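Aminotransferase class-III (Ochrobactrum anthropi, PDB 5GHG) probably moves amino groups between amines and carbonyl compounds as an omega-transaminase, and here holds its cofactor in the pyridoxamine phosphate form. Local coordinates at residues 138-143 against 216-221; 206-211 against 249-254; 117-122 against 152-157; 258-263 against 282-287. The protein carries 1 engineered substitution. All coordinates share one frame; numbering follows the deposited sequence.

Contact 1. Residues 138-143 against 216-221; sequences EPERKK and PHTIAA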
loop_
_atom_site.group_PDB
_atom_site.type_symbol
_atom_site.label_atom_id
_atom_site.label_comp_id
_atom_site.label_asym_id
_atom_site.label_seq_id
_atom_site.Cartn_x
_atom_site.Cartn_y
_atom_site.Cartn_z
ATOM N N GLU B 138 -27.263 -11.628 0.116
ATOM C CA GLU B 138 -26.895 -12.340 1.335
ATOM C C GLU B 138 -26.158 -11.354 2.254
ATOM O O GLU B 138 -24.932 -11.423 2.407
ATOM C CB GLU B 138 -26.022 -13.555 1.023
ATOM C CG GLU B 138 -26.728 -14.663 0.250
ATOM C CD GLU B 138 -25.892 -15.948 0.176
ATOM O OE1 GLU B 138 -24.721 -15.882 -0.234
ATOM O OE2 GLU B 138 -26.396 -17.017 0.553
ATOM N N PRO B 139 -26.882 -10.422 2.858
ATOM C CA PRO B 139 -26.236 -9.372 3.648
ATOM C C PRO B 139 -25.496 -9.885 4.869
ATOM O O PRO B 139 -24.661 -9.160 5.418
ATOM C CB PRO B 139 -27.406 -8.470 4.047
ATOM C CG PRO B 139 -28.580 -9.377 4.034
ATOM C CD PRO B 139 -28.356 -10.311 2.895
ATOM N N GLU B 140 -25.797 -11.101 5.320
ATOM C CA GLU B 140 -25.137 -11.676 6.493
ATOM C C GLU B 140 -23.876 -12.470 6.156
ATOM O O GLU B 140 -23.105 -12.763 7.071
ATOM C CB GLU B 140 -26.092 -12.609 7.248
ATOM C CG GLU B 140 -27.224 -11.894 7.967
ATOM C CD GLU B 140 -27.807 -12.769 9.069
ATOM O OE1 GLU B 140 -28.870 -13.387 8.846
ATOM O OE2 GLU B 140 -27.197 -12.849 10.163
ATOM N N ARG B 141 -23.660 -12.848 4.895
ATOM C CA ARG B 141 -22.511 -13.701 4.556
ATOM C C ARG B 141 -21.292 -12.797 4.355
ATOM O O ARG B 141 -20.926 -12.433 3.243
ATOM C CB ARG B 141 -22.779 -14.574 3.339
ATOM C CG ARG B 141 -21.738 -15.679 3.203
ATOM C CD ARG B 141 -21.901 -16.515 1.941
ATOM N NE ARG B 141 -23.064 -17.381 2.015
ATOM C CZ ARG B 141 -23.105 -18.540 2.659
ATOM N NH1 ARG B 141 -22.037 -18.987 3.300
ATOM N NH2 ARG B 141 -24.228 -19.253 2.676
ATOM N N LYS B 142 -20.688 -12.412 5.478
ATOM C CA LYS B 142 -19.645 -11.403 5.493
ATOM C C LYS B 142 -18.426 -11.783 6.327
ATOM O O LYS B 142 -17.417 -11.081 6.260
ATOM C CB LYS B 142 -20.195 -10.074 6.019
ATOM C CG LYS B 142 -21.446 -9.568 5.285
ATOM C CD LYS B 142 -21.117 -9.103 3.871
ATOM C CE LYS B 142 -22.352 -8.637 3.077
ATOM N NZ LYS B 142 -23.083 -7.509 3.722
ATOM N N LYS B 143 -18.478 -12.862 7.097
ATOM C CA LYS B 143 -17.372 -13.167 7.999
ATOM C C LYS B 143 -16.256 -13.877 7.231
ATOM O O LYS B 143 -16.504 -14.666 6.310
ATOM C CB LYS B 143 -17.860 -14.030 9.165
ATOM C CG LYS B 143 -18.880 -13.309 10.086
ATOM C CD LYS B 143 -19.507 -14.271 11.089
ATOM C CE LYS B 143 -20.636 -13.653 11.895
ATOM N NZ LYS B 143 -21.432 -14.719 12.586
ATOM N N PRO B 216 -23.341 -21.048 9.628
ATOM C CA PRO B 216 -22.650 -21.237 8.340
ATOM C C PRO B 216 -23.051 -20.224 7.277
ATOM O O PRO B 216 -22.218 -19.848 6.429
ATOM C CB PRO B 216 -23.042 -22.659 7.941
ATOM C CG PRO B 216 -23.347 -23.334 9.234
ATOM C CD PRO B 216 -23.983 -22.279 10.092
ATOM N N HIS B 217 -24.307 -19.773 7.297
ATOM C CA HIS B 217 -24.760 -18.766 6.347
ATOM C C HIS B 217 -24.086 -17.404 6.550
ATOM O O HIS B 217 -24.258 -16.518 5.701
ATOM C CB HIS B 217 -26.286 -18.599 6.461
ATOM C CG HIS B 217 -26.722 -18.033 7.768
ATOM N ND1 HIS B 217 -26.695 -18.758 8.943
ATOM C CD2 HIS B 217 -27.181 -16.799 8.102
ATOM C CE1 HIS B 217 -27.112 -17.999 9.941
ATOM N NE2 HIS B 217 -27.409 -16.805 9.458
ATOM N N THR B 218 -23.340 -17.203 7.632
ATOM C CA THR B 218 -22.671 -15.922 7.857
ATOM C C THR B 218 -21.206 -15.937 7.429
ATOM O O THR B 218 -20.560 -14.894 7.510
ATOM C CB THR B 218 -22.743 -15.485 9.323
ATOM O OG1 THR B 218 -21.930 -16.334 10.137
ATOM C CG2 THR B 218 -24.200 -15.524 9.844
ATOM N N ILE B 219 -20.677 -17.086 7.002
ATOM C CA ILE B 219 -19.252 -17.240 6.684
ATOM C C ILE B 219 -19.078 -17.074 5.180
ATOM O O ILE B 219 -19.599 -17.874 4.400
ATOM C CB ILE B 219 -18.706 -18.610 7.135
ATOM C CG1 ILE B 219 -18.965 -18.868 8.629
ATOM C CG2 ILE B 219 -17.201 -18.748 6.773
ATOM C CD1 ILE B 219 -18.390 -17.815 9.575
ATOM N N ALA B 220 -18.314 -16.063 4.768
ATOM C CA ALA B 220 -18.102 -15.823 3.345
ATOM C C ALA B 220 -16.874 -16.552 2.797
ATOM O O ALA B 220 -16.922 -17.083 1.692
ATOM C CB ALA B 220 -17.979 -14.332 3.063
ATOM N N ALA B 221 -15.784 -16.592 3.552
ATOM C CA ALA B 221 -14.528 -17.092 3.003
ATOM C C ALA B 221 -13.601 -17.542 4.112
ATOM O O ALA B 221 -13.721 -17.122 5.261
ATOM C CB ALA B 221 -13.811 -16.035 2.150
HETATM O O HOH W 1 -27.831 -14.978 11.801
HETATM O O HOH W 2 -23.373 -21.661 4.104
#
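Lys143, Arg141 and Thr218 carry this contact, in which a loop turns into a strand beside another strand's start. The carbonyl of Thr218 takes two backbone donors: Lys143 N at 2.9 Å and Lys142 N at 3.2 Å. A lysine suits position 143 because its extended chain runs alongside Thr218 and carries a charged end both to Thr218 OG1, where NZ donates (3.0 Å), and to Glu214, in a salt bridge; Thr218 OG1 is also hydrogen-bonded to Gly215 O. Arg141 has CG anti to its N (chi1 -166°) and bends at chi3, which lays the guanidinium against the backbone of 217-219. There NH1 donates in the guanidinium plane to Ile219 O (2.9 Å), NE pairs with Glu138 OE1 (3.2 Å) in a salt bridge, and His217 O lies over one face. An alanine here would remove this planar donor and is likely to leave Glu138 without its charged mate and Ile219 O without that bond. Ala220 N donates to Lys143 O (2.8 Å), continuing the parallel pairing of Lys143 with Ile219. Parallel strands 143-147 and 219-224 are neighbours in the large central sheet characteristic of fold-type I PLP-dependent enzymes.

Contact 2. Residues 206-211 against 249-254; sequences ELEQLI and KRYDIL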
loop_
_atom_site.group_PDB
_atom_site.type_symbol
_atom_site.label_atom_id
_atom_site.label_comp_id
_atom_site.label_asym_id
_atom_site.label_seq_id
_atom_site.Cartn_x
_atom_site.Cartn_y
_atom_site.Cartn_z
ATOM N N GLU B 206 -12.448 -28.523 14.491
ATOM C CA GLU B 206 -12.560 -27.238 15.153
ATOM C C GLU B 206 -13.002 -26.150 14.175
ATOM O O GLU B 206 -13.765 -25.257 14.541
ATOM C CB GLU B 206 -11.229 -26.873 15.825
ATOM C CG GLU B 206 -10.935 -27.795 17.016
ATOM C CD GLU B 206 -9.550 -27.577 17.614
ATOM O OE1 GLU B 206 -9.250 -28.222 18.648
ATOM O OE2 GLU B 206 -8.764 -26.780 17.038
ATOM N N LEU B 207 -12.525 -26.220 12.931
ATOM C CA LEU B 207 -13.015 -25.306 11.903
ATOM C C LEU B 207 -14.524 -25.479 11.688
ATOM O O LEU B 207 -15.274 -24.504 11.645
ATOM C CB LEU B 207 -12.258 -25.533 10.595
ATOM C CG LEU B 207 -12.778 -24.800 9.357
ATOM C CD1 LEU B 207 -12.765 -23.274 9.556
ATOM C CD2 LEU B 207 -11.953 -25.182 8.160
ATOM N N GLU B 208 -14.976 -26.722 11.559
ATOM C CA GLU B 208 -16.406 -26.953 11.348
ATOM C C GLU B 208 -17.222 -26.512 12.556
ATOM O O GLU B 208 -18.319 -25.950 12.396
ATOM C CB GLU B 208 -16.676 -28.413 11.011
ATOM C CG GLU B 208 -18.164 -28.735 10.801
ATOM C CD GLU B 208 -18.373 -30.062 10.082
ATOM O OE1 GLU B 208 -17.511 -30.957 10.214
ATOM O OE2 GLU B 208 -19.395 -30.202 9.386
ATOM N N GLN B 209 -16.690 -26.718 13.766
ATOM C CA GLN B 209 -17.375 -26.261 14.968
ATOM C C GLN B 209 -17.506 -24.746 14.996
ATOM O O GLN B 209 -18.537 -24.212 15.421
ATOM C CB GLN B 209 -16.645 -26.748 16.233
ATOM C CG GLN B 209 -16.765 -28.249 16.432
ATOM C CD GLN B 209 -15.720 -28.777 17.408
ATOM O OE1 GLN B 209 -15.223 -28.044 18.274
ATOM N NE2 GLN B 209 -15.383 -30.033 17.271
ATOM N N LEU B 210 -16.464 -24.037 14.571
ATOM C CA LEU B 210 -16.545 -22.583 14.460
ATOM C C LEU B 210 -17.625 -22.170 13.446
ATOM O O LEU B 210 -18.450 -21.289 13.725
ATOM C CB LEU B 210 -15.183 -22.002 14.063
ATOM C CG LEU B 210 -15.106 -20.486 13.878
ATOM C CD1 LEU B 210 -15.508 -19.741 15.128
ATOM C CD2 LEU B 210 -13.705 -20.041 13.456
ATOM N N ILE B 211 -17.623 -22.793 12.272
ATOM C CA ILE B 211 -18.591 -22.455 11.238
ATOM C C ILE B 211 -20.021 -22.677 11.748
ATOM O O ILE B 211 -20.910 -21.833 11.564
ATOM C CB ILE B 211 -18.322 -23.256 9.961
ATOM C CG1 ILE B 211 -16.993 -22.822 9.314
ATOM C CG2 ILE B 211 -19.482 -23.158 8.959
ATOM C CD1 ILE B 211 -16.439 -23.852 8.331
ATOM N N LYS B 249 -16.199 -26.878 1.468
ATOM C CA LYS B 249 -17.110 -27.214 0.389
ATOM C C LYS B 249 -18.501 -27.549 0.930
ATOM O O LYS B 249 -19.518 -27.190 0.319
ATOM C CB LYS B 249 -16.536 -28.373 -0.425
ATOM C CG LYS B 249 -17.293 -28.680 -1.698
ATOM C CD LYS B 249 -16.437 -29.528 -2.630
ATOM C CE LYS B 249 -17.204 -30.729 -3.152
ATOM N NZ LYS B 249 -18.361 -30.322 -3.993
ATOM N N ARG B 250 -18.552 -28.187 2.101
ATOM C CA ARG B 250 -19.816 -28.564 2.724
ATOM C C ARG B 250 -20.696 -27.360 3.030
ATOM O O ARG B 250 -21.921 -27.476 3.040
ATOM C CB ARG B 250 -19.532 -29.356 4.000
ATOM C CG ARG B 250 -20.768 -29.799 4.801
ATOM C CD ARG B 250 -20.332 -30.687 5.976
ATOM N NE ARG B 250 -19.496 -31.786 5.496
ATOM C CZ ARG B 250 -18.406 -32.245 6.092
ATOM N NH1 ARG B 250 -17.978 -31.697 7.223
ATOM N NH2 ARG B 250 -17.728 -33.246 5.546
ATOM N N TYR B 251 -20.098 -26.198 3.283
ATOM C CA TYR B 251 -20.859 -25.002 3.636
ATOM C C TYR B 251 -20.769 -23.909 2.583
ATOM O O TYR B 251 -21.171 -22.775 2.847
ATOM C CB TYR B 251 -20.391 -24.489 5.002
ATOM C CG TYR B 251 -20.595 -25.497 6.090
ATOM C CD1 TYR B 251 -21.867 -25.731 6.628
ATOM C CD2 TYR B 251 -19.530 -26.243 6.571
ATOM C CE1 TYR B 251 -22.052 -26.667 7.627
ATOM C CE2 TYR B 251 -19.695 -27.190 7.572
ATOM C CZ TYR B 251 -20.957 -27.397 8.100
ATOM O OH TYR B 251 -21.125 -28.327 9.096
ATOM N N ASP B 252 -20.236 -24.225 1.402
ATOM C CA ASP B 252 -20.146 -23.282 0.285
ATOM C C ASP B 252 -19.349 -22.036 0.650
ATOM O O ASP B 252 -19.720 -20.922 0.291
ATOM C CB ASP B 252 -21.550 -22.893 -0.219
ATOM C CG ASP B 252 -22.357 -24.089 -0.693
ATOM O OD1 ASP B 252 -21.766 -25.035 -1.258
ATOM O OD2 ASP B 252 -23.590 -24.093 -0.502
ATOM N N ILE B 253 -18.234 -22.226 1.341
ATOM C CA ILE B 253 -17.373 -21.118 1.767
ATOM C C ILE B 253 -16.237 -20.974 0.762
ATOM O O ILE B 253 -15.593 -21.967 0.391
ATOM C CB ILE B 253 -16.840 -21.362 3.185
ATOM C CG1 ILE B 253 -18.020 -21.406 4.181
ATOM C CG2 ILE B 253 -15.789 -20.299 3.565
ATOM C CD1 ILE B 253 -17.678 -22.024 5.528
ATOM N N LEU B 254 -15.972 -19.748 0.326
ATOM C CA LEU B 254 -14.884 -19.511 -0.629
ATOM C C LEU B 254 -13.521 -19.769 0.010
ATOM O O LEU B 254 -13.304 -19.493 1.192
ATOM C CB LEU B 254 -14.939 -18.076 -1.147
ATOM C CG LEU B 254 -16.180 -17.596 -1.886
ATOM C CD1 LEU B 254 -16.119 -16.099 -2.092
ATOM C CD2 LEU B 254 -16.300 -18.334 -3.216
#
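Ile211, on helix 196-214, brings its CA to 8.3 Å from that of Tyr251, just where the chain leaves helix 240-250. A Schellman motif ends that second helix: Asp252, at positive phi, is its C-prime residue, with Asp252 N bonded to Lys249 O and Ile253 N to Leu248 O. The turn directs the chain into strand 254-258 and completes a beta-alpha-beta crossover from the parallel neighbour 219-224. Glu208, partly exposed, reaches across, CG anti to the backbone N (chi1 179°), and its OE2 serves two donors. Tyr251 OH gives a short bond of 2.6 Å to the OE2 lone pair that faces away from OE1, and Arg250 NH1 adds a weak bond at 3.0 Å within a salt bridge. Glutamate thus suits the place, long enough to meet both. Deeper in, branched Ile211 serves two apolar partners. Its CD1 meets Ile253 CD1 tip to tip at 3.6 Å, and its CG2 makes a CH-pi contact over the Tyr251 ring, 4.0 Å from the centroid and 17° off the normal.

Contact 3. Residues 117-122 against 152-157; sequences SGSEAN and HGVTIA. With PMP (4'-deoxy-4'-aminopyridoxal-5'-phosphate), chain C.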
loop_
_atom_site.group_PDB
_atom_site.type_symbol
_atom_site.label_atom_id
_atom_site.label_comp_id
_atom_site.label_asym_id
_atom_site.label_seq_id
_atom_site.Cartn_x
_atom_site.Cartn_y
_atom_site.Cartn_z
ATOM N N SER B 117 0.538 -3.600 -3.067
ATOM C CA SER B 117 1.052 -4.444 -2.000
ATOM C C SER B 117 0.150 -5.648 -1.794
ATOM O O SER B 117 -1.019 -5.641 -2.171
ATOM C CB SER B 117 1.141 -3.649 -0.681
ATOM O OG SER B 117 -0.157 -3.267 -0.274
ATOM N N GLY B 118 0.708 -6.672 -1.137
ATOM C CA GLY B 118 -0.103 -7.800 -0.706
ATOM C C GLY B 118 -1.194 -7.390 0.270
ATOM O O GLY B 118 -2.308 -7.917 0.221
ATOM N N SER B 119 -0.890 -6.449 1.169
ATOM C CA SER B 119 -1.866 -5.917 2.088
ATOM C C SER B 119 -3.060 -5.302 1.349
ATOM O O SER B 119 -4.215 -5.558 1.698
ATOM C CB SER B 119 -1.224 -4.855 3.018
ATOM O OG SER B 119 -0.199 -5.419 3.838
ATOM N N GLU B 120 -2.799 -4.455 0.352
ATOM C CA GLU B 120 -3.895 -3.887 -0.431
ATOM C C GLU B 120 -4.672 -4.974 -1.175
ATOM O O GLU B 120 -5.892 -4.884 -1.312
ATOM C CB GLU B 120 -3.374 -2.877 -1.455
ATOM C CG GLU B 120 -3.023 -1.508 -0.927
ATOM C CD GLU B 120 -2.281 -0.696 -2.018
ATOM O OE1 GLU B 120 -1.588 -1.323 -2.848
ATOM O OE2 GLU B 120 -2.394 0.548 -2.050
ATOM N N ALA B 121 -3.973 -5.982 -1.691
ATOM C CA ALA B 121 -4.656 -7.064 -2.395
ATOM C C ALA B 121 -5.645 -7.773 -1.476
ATOM O O ALA B 121 -6.814 -7.944 -1.817
ATOM C CB ALA B 121 -3.644 -8.051 -2.974
ATOM N N ASN B 122 -5.183 -8.198 -0.300
ATOM C CA ASN B 122 -6.068 -8.891 0.632
ATOM C C ASN B 122 -7.190 -7.987 1.118
ATOM O O ASN B 122 -8.323 -8.442 1.335
ATOM C CB ASN B 122 -5.262 -9.446 1.800
ATOM C CG ASN B 122 -4.579 -10.755 1.453
ATOM O OD1 ASN B 122 -5.087 -11.517 0.616
ATOM N ND2 ASN B 122 -3.427 -11.017 2.061
ATOM N N HIS B 152 -1.171 -11.755 6.647
ATOM C CA HIS B 152 -1.869 -11.345 5.446
ATOM C C HIS B 152 -1.733 -9.858 5.156
ATOM O O HIS B 152 -2.392 -9.358 4.235
ATOM C CB HIS B 152 -3.341 -11.758 5.554
ATOM C CG HIS B 152 -3.514 -13.222 5.782
ATOM N ND1 HIS B 152 -3.245 -14.160 4.815
ATOM C CD2 HIS B 152 -3.885 -13.912 6.885
ATOM C CE1 HIS B 152 -3.453 -15.373 5.312
ATOM N NE2 HIS B 152 -3.841 -15.248 6.559
ATOM N N GLY B 153 -0.889 -9.151 5.893
ATOM C CA GLY B 153 -0.614 -7.748 5.627
ATOM C C GLY B 153 -1.035 -6.864 6.780
ATOM O O GLY B 153 -1.348 -7.337 7.885
ATOM N N VAL B 154 -1.039 -5.562 6.522
ATOM C CA VAL B 154 -1.052 -4.577 7.598
ATOM C C VAL B 154 -2.026 -3.418 7.370
ATOM O O VAL B 154 -1.962 -2.427 8.092
ATOM C CB VAL B 154 0.356 -4.021 7.832
ATOM C CG1 VAL B 154 1.335 -5.134 8.173
ATOM C CG2 VAL B 154 0.834 -3.243 6.603
ATOM N N THR B 155 -2.919 -3.500 6.384
ATOM C CA THR B 155 -3.994 -2.515 6.440
ATOM C C THR B 155 -4.906 -2.855 7.613
ATOM O O THR B 155 -4.787 -3.913 8.235
ATOM C CB THR B 155 -4.825 -2.453 5.153
ATOM O OG1 THR B 155 -5.568 -3.656 4.997
ATOM C CG2 THR B 155 -3.969 -2.193 3.923
ATOM N N ILE B 156 -5.817 -1.950 7.939
ATOM C CA ILE B 156 -6.684 -2.216 9.087
ATOM C C ILE B 156 -7.422 -3.540 8.896
ATOM O O ILE B 156 -7.521 -4.360 9.830
ATOM C CB ILE B 156 -7.615 -1.024 9.338
ATOM C CG1 ILE B 156 -6.844 0.061 10.100
ATOM C CG2 ILE B 156 -8.869 -1.449 10.076
ATOM C CD1 ILE B 156 -7.482 1.418 10.172
ATOM N N ALA B 157 -7.907 -3.797 7.690
ATOM C CA ALA B 157 -8.590 -5.056 7.420
ATOM C C ALA B 157 -7.610 -6.233 7.308
ATOM O O ALA B 157 -7.847 -7.297 7.885
ATOM C CB ALA B 157 -9.431 -4.954 6.163
HETATM N N1 PMP C . 0.393 -12.090 2.669
HETATM C C2 PMP C . 1.536 -12.758 2.984
HETATM C C2A PMP C . 1.501 -14.256 3.054
HETATM C C3 PMP C . 2.733 -12.069 3.278
HETATM O O3 PMP C . 3.825 -12.800 3.669
HETATM C C4 PMP C . 2.760 -10.645 3.197
HETATM C C4A PMP C . 4.017 -9.820 3.413
HETATM N N4A PMP C . 4.870 -10.276 4.480
HETATM C C5 PMP C . 1.550 -9.990 2.847
HETATM C C6 PMP C . 0.415 -10.721 2.532
HETATM C C5A PMP C . 1.444 -8.497 2.771
HETATM O O4P PMP C . 2.201 -8.001 1.664
HETATM P P PMP C . 2.763 -6.460 1.717
HETATM O O1P PMP C . 1.641 -5.559 2.082
HETATM O O2P PMP C . 3.293 -6.230 0.313
HETATM O O3P PMP C . 3.846 -6.376 2.770
#
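Ser119 and Asn122 both set their side chains anti to the carbonyl carbon (chi1 -63° and -81°), which brings OG and the amide to the loop 152-155. Ser119 OG works in two directions: it accepts from Val154 N at 2.8 Å and donates to PMP O1P at 2.5 Å, so a small hydroxyl ties the loop to the cofactor. Asn122 ND2 donates to His152 O at 2.9 Å in a nearly straight bond (170°) lying in the amide plane, and it also reaches Asp258, which His152 ND1 binds as well. With an alanine at Asn122, His152 O would probably lose its amide donor and Asp258 one of the groups that steady it. Glycines suit the tight spots: a CB on Gly153 would run into Ser119 OG, and one on Gly118 into the phosphate ester oxygen. The N-terminus of helix 118-135 points at the phosphate, where Gly118 N bonds O2P (3.0 Å) and Ser119 N bonds O1P (2.8 Å). Ser117 and Glu120 form a capping box there, and Glu120 also bonds Ser117 of the second subunit. Thr324 of the second subunit also bonds the cofactor. The phosphate is thus gripped by backbone N-H groups and a hydroxyl, and the helix end probably helps to stabilise its negative charge.

Contact 4. Residues 258-263 against 282-287; sequences DEVICG and ILVMSK. With PMP (4'-deoxy-4'-aminopyridoxal-5'-phosphate), chain C.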
loop_
_atom_site.group_PDB
_atom_site.type_symbol
_atom_site.label_atom_id
_atom_site.label_comp_id
_atom_site.label_asym_id
_atom_site.label_seq_id
_atom_site.Cartn_x
_atom_site.Cartn_y
_atom_site.Cartn_z
ATOM N N ASP B 258 -3.538 -17.386 -0.101
ATOM C CA ASP B 258 -2.595 -16.276 -0.023
ATOM C C ASP B 258 -1.219 -16.807 -0.427
ATOM O O ASP B 258 -0.506 -17.389 0.393
ATOM C CB ASP B 258 -2.567 -15.683 1.381
ATOM C CG ASP B 258 -1.718 -14.417 1.462
ATOM O OD1 ASP B 258 -0.834 -14.253 0.601
ATOM O OD2 ASP B 258 -1.951 -13.592 2.368
ATOM N N GLU B 259 -0.857 -16.607 -1.691
ATOM C CA GLU B 259 0.403 -17.105 -2.247
ATOM C C GLU B 259 1.474 -16.026 -2.323
ATOM O O GLU B 259 2.391 -16.132 -3.128
ATOM C CB GLU B 259 0.172 -17.706 -3.631
ATOM C CG GLU B 259 -0.776 -18.877 -3.625
ATOM C CD GLU B 259 -0.086 -20.183 -3.901
ATOM O OE1 GLU B 259 1.176 -20.238 -3.823
ATOM O OE2 GLU B 259 -0.805 -21.156 -4.202
ATOM N N VAL B 260 1.361 -14.984 -1.501
ATOM C CA VAL B 260 2.296 -13.872 -1.576
ATOM C C VAL B 260 3.738 -14.370 -1.396
ATOM O O VAL B 260 4.643 -13.942 -2.105
ATOM C CB VAL B 260 1.896 -12.793 -0.552
ATOM C CG1 VAL B 260 3.043 -11.830 -0.248
ATOM C CG2 VAL B 260 0.685 -12.019 -1.079
ATOM N N ILE B 261 3.954 -15.310 -0.482
ATOM C CA ILE B 261 5.269 -15.909 -0.344
ATOM C C ILE B 261 5.422 -17.177 -1.194
ATOM O O ILE B 261 6.468 -17.400 -1.814
ATOM C CB ILE B 261 5.602 -16.196 1.127
ATOM C CG1 ILE B 261 5.892 -14.887 1.875
ATOM C CG2 ILE B 261 6.779 -17.163 1.214
ATOM C CD1 ILE B 261 5.996 -15.065 3.378
ATOM N N CYS B 262 4.420 -18.039 -1.233
ATOM C CA CYS B 262 4.622 -19.332 -1.893
ATOM C C CYS B 262 4.664 -19.225 -3.409
ATOM O O CYS B 262 5.127 -20.164 -4.072
ATOM C CB CYS B 262 3.519 -20.312 -1.455
ATOM S SG CYS B 262 3.558 -20.654 0.344
ATOM N N GLY B 263 4.192 -18.129 -3.984
ATOM C CA GLY B 263 4.027 -18.060 -5.426
ATOM C C GLY B 263 5.351 -17.994 -6.166
ATOM O O GLY B 263 6.364 -17.498 -5.651
ATOM N N ILE B 282 -9.903 -17.782 -5.054
ATOM C CA ILE B 282 -9.198 -16.512 -5.146
ATOM C C ILE B 282 -7.734 -16.791 -4.804
ATOM O O ILE B 282 -7.446 -17.502 -3.836
ATOM C CB ILE B 282 -9.797 -15.464 -4.184
ATOM C CG1 ILE B 282 -11.290 -15.250 -4.468
ATOM C CG2 ILE B 282 -9.012 -14.124 -4.230
ATOM C CD1 ILE B 282 -11.962 -14.283 -3.491
ATOM N N LEU B 283 -6.813 -16.227 -5.582
ATOM C CA LEU B 283 -5.383 -16.453 -5.373
ATOM C C LEU B 283 -4.682 -15.095 -5.330
ATOM O O LEU B 283 -4.837 -14.300 -6.254
ATOM C CB LEU B 283 -4.788 -17.331 -6.479
ATOM C CG LEU B 283 -3.394 -17.892 -6.233
ATOM C CD1 LEU B 283 -3.228 -19.215 -6.961
ATOM C CD2 LEU B 283 -2.312 -16.910 -6.670
ATOM N N VAL B 284 -3.906 -14.852 -4.271
ATOM C CA VAL B 284 -3.264 -13.560 -4.019
ATOM C C VAL B 284 -1.763 -13.721 -4.212
ATOM O O VAL B 284 -1.155 -14.667 -3.685
ATOM C CB VAL B 284 -3.582 -13.029 -2.614
ATOM C CG1 VAL B 284 -3.013 -11.600 -2.434
ATOM C CG2 VAL B 284 -5.096 -13.061 -2.304
ATOM N N MET B 285 -1.156 -12.785 -4.947
ATOM C CA MET B 285 0.254 -12.860 -5.299
ATOM C C MET B 285 0.946 -11.524 -5.031
ATOM O O MET B 285 0.329 -10.461 -5.110
ATOM C CB MET B 285 0.446 -13.198 -6.775
ATOM C CG MET B 285 -0.057 -14.565 -7.168
ATOM S SD MET B 285 -0.469 -14.608 -8.938
ATOM C CE MET B 285 -2.069 -13.789 -8.954
ATOM N N SER B 286 2.237 -11.596 -4.727
ATOM C CA SER B 286 3.084 -10.421 -4.690
ATOM C C SER B 286 4.545 -10.868 -4.682
ATOM O O SER B 286 4.848 -11.998 -5.086
ATOM C CB SER B 286 2.758 -9.551 -3.474
ATOM O OG SER B 286 3.525 -8.346 -3.489
ATOM N N LYS B 287 5.445 -9.998 -4.240
ATOM C CA LYS B 287 6.819 -10.404 -3.920
ATOM C C LYS B 287 7.548 -10.999 -5.106
ATOM O O LYS B 287 8.073 -10.249 -5.940
ATOM C CB LYS B 287 6.825 -11.375 -2.747
ATOM C CG LYS B 287 6.605 -10.690 -1.398
ATOM C CD LYS B 287 6.726 -11.716 -0.274
ATOM C CE LYS B 287 6.039 -11.230 0.991
ATOM N NZ LYS B 287 6.904 -10.500 1.903
HETATM N N1 PMP C . 0.393 -12.090 2.669
HETATM C C2 PMP C . 1.536 -12.758 2.984
HETATM C C2A PMP C . 1.501 -14.256 3.054
HETATM C C3 PMP C . 2.733 -12.069 3.278
HETATM O O3 PMP C . 3.825 -12.800 3.669
HETATM C C4 PMP C . 2.760 -10.645 3.197
HETATM C C4A PMP C . 4.017 -9.820 3.413
HETATM N N4A PMP C . 4.870 -10.276 4.480
HETATM C C5 PMP C . 1.550 -9.990 2.847
HETATM C C6 PMP C . 0.415 -10.721 2.532
HETATM C C5A PMP C . 1.444 -8.497 2.771
HETATM O O4P PMP C . 2.201 -8.001 1.664
HETATM P P PMP C . 2.763 -6.460 1.717
HETATM O O1P PMP C . 1.641 -5.559 2.082
HETATM O O2P PMP C . 3.293 -6.230 0.313
HETATM O O3P PMP C . 3.846 -6.376 2.770
HETATM O O HOH W 3 3.251 -14.342 -5.139
#
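Lys287 climbs past Val260 toward the cofactor. Its CB lies 3.4 Å from Val260 O, and CG and CD run past Val260, about equally far from its O and its CG1. CE presses on Val260 CG1 at a tight 3.3 Å, with Ile261 CG1 alongside. The chain then bends at chi4 (-91°), and NZ stops 3.3 Å from PMP N4A; Leu57 O and Thr324 OG1 of the second subunit also bond it. This position is consistent with the lysine that, in class-III aminotransferases, forms the internal aldimine. Compact, branched Val260 also suits a second task: its CB lies 3.6 Å from PMP C2, against one face of the pyridine ring. Asp258 places OD2, which His152 ND1 also bonds, 2.8 Å from PMP N1, while its OD1 accepts from Val260 N in an Asx turn. Glu259 N bonds Val284 O (2.8 Å), next to the parallel pairing of Asp258 with Val284. Strand 282-285 lies between parallel 254-258 and antiparallel 297-301, with Ala121 and Asn122 of helix 118-135 packed on Val284.

The four contacts fall into two pairs, one beside the cofactor and one away from it. Contacts 1 and 2, with centres 11 Å apart, lie about 21 to 24 Å from contacts 3 and 4 (centres) and join directly: Ala220 O is 3.1 Å from Leu254 N, a probable hydrogen bond between adjacent strands, and Ile219 packs on Ile253. Contacts 3 and 4, centres 12 Å apart, hold PMP between them, the first gripping the phosphate and the second meeting the ring. Asp258 links them, since its OD2 lies 2.8 Å from His152 ND1. Contacts 1 and 4 both reach the same sheet. Strand 254-258 spans from contact 2 to Asp258 in the pocket.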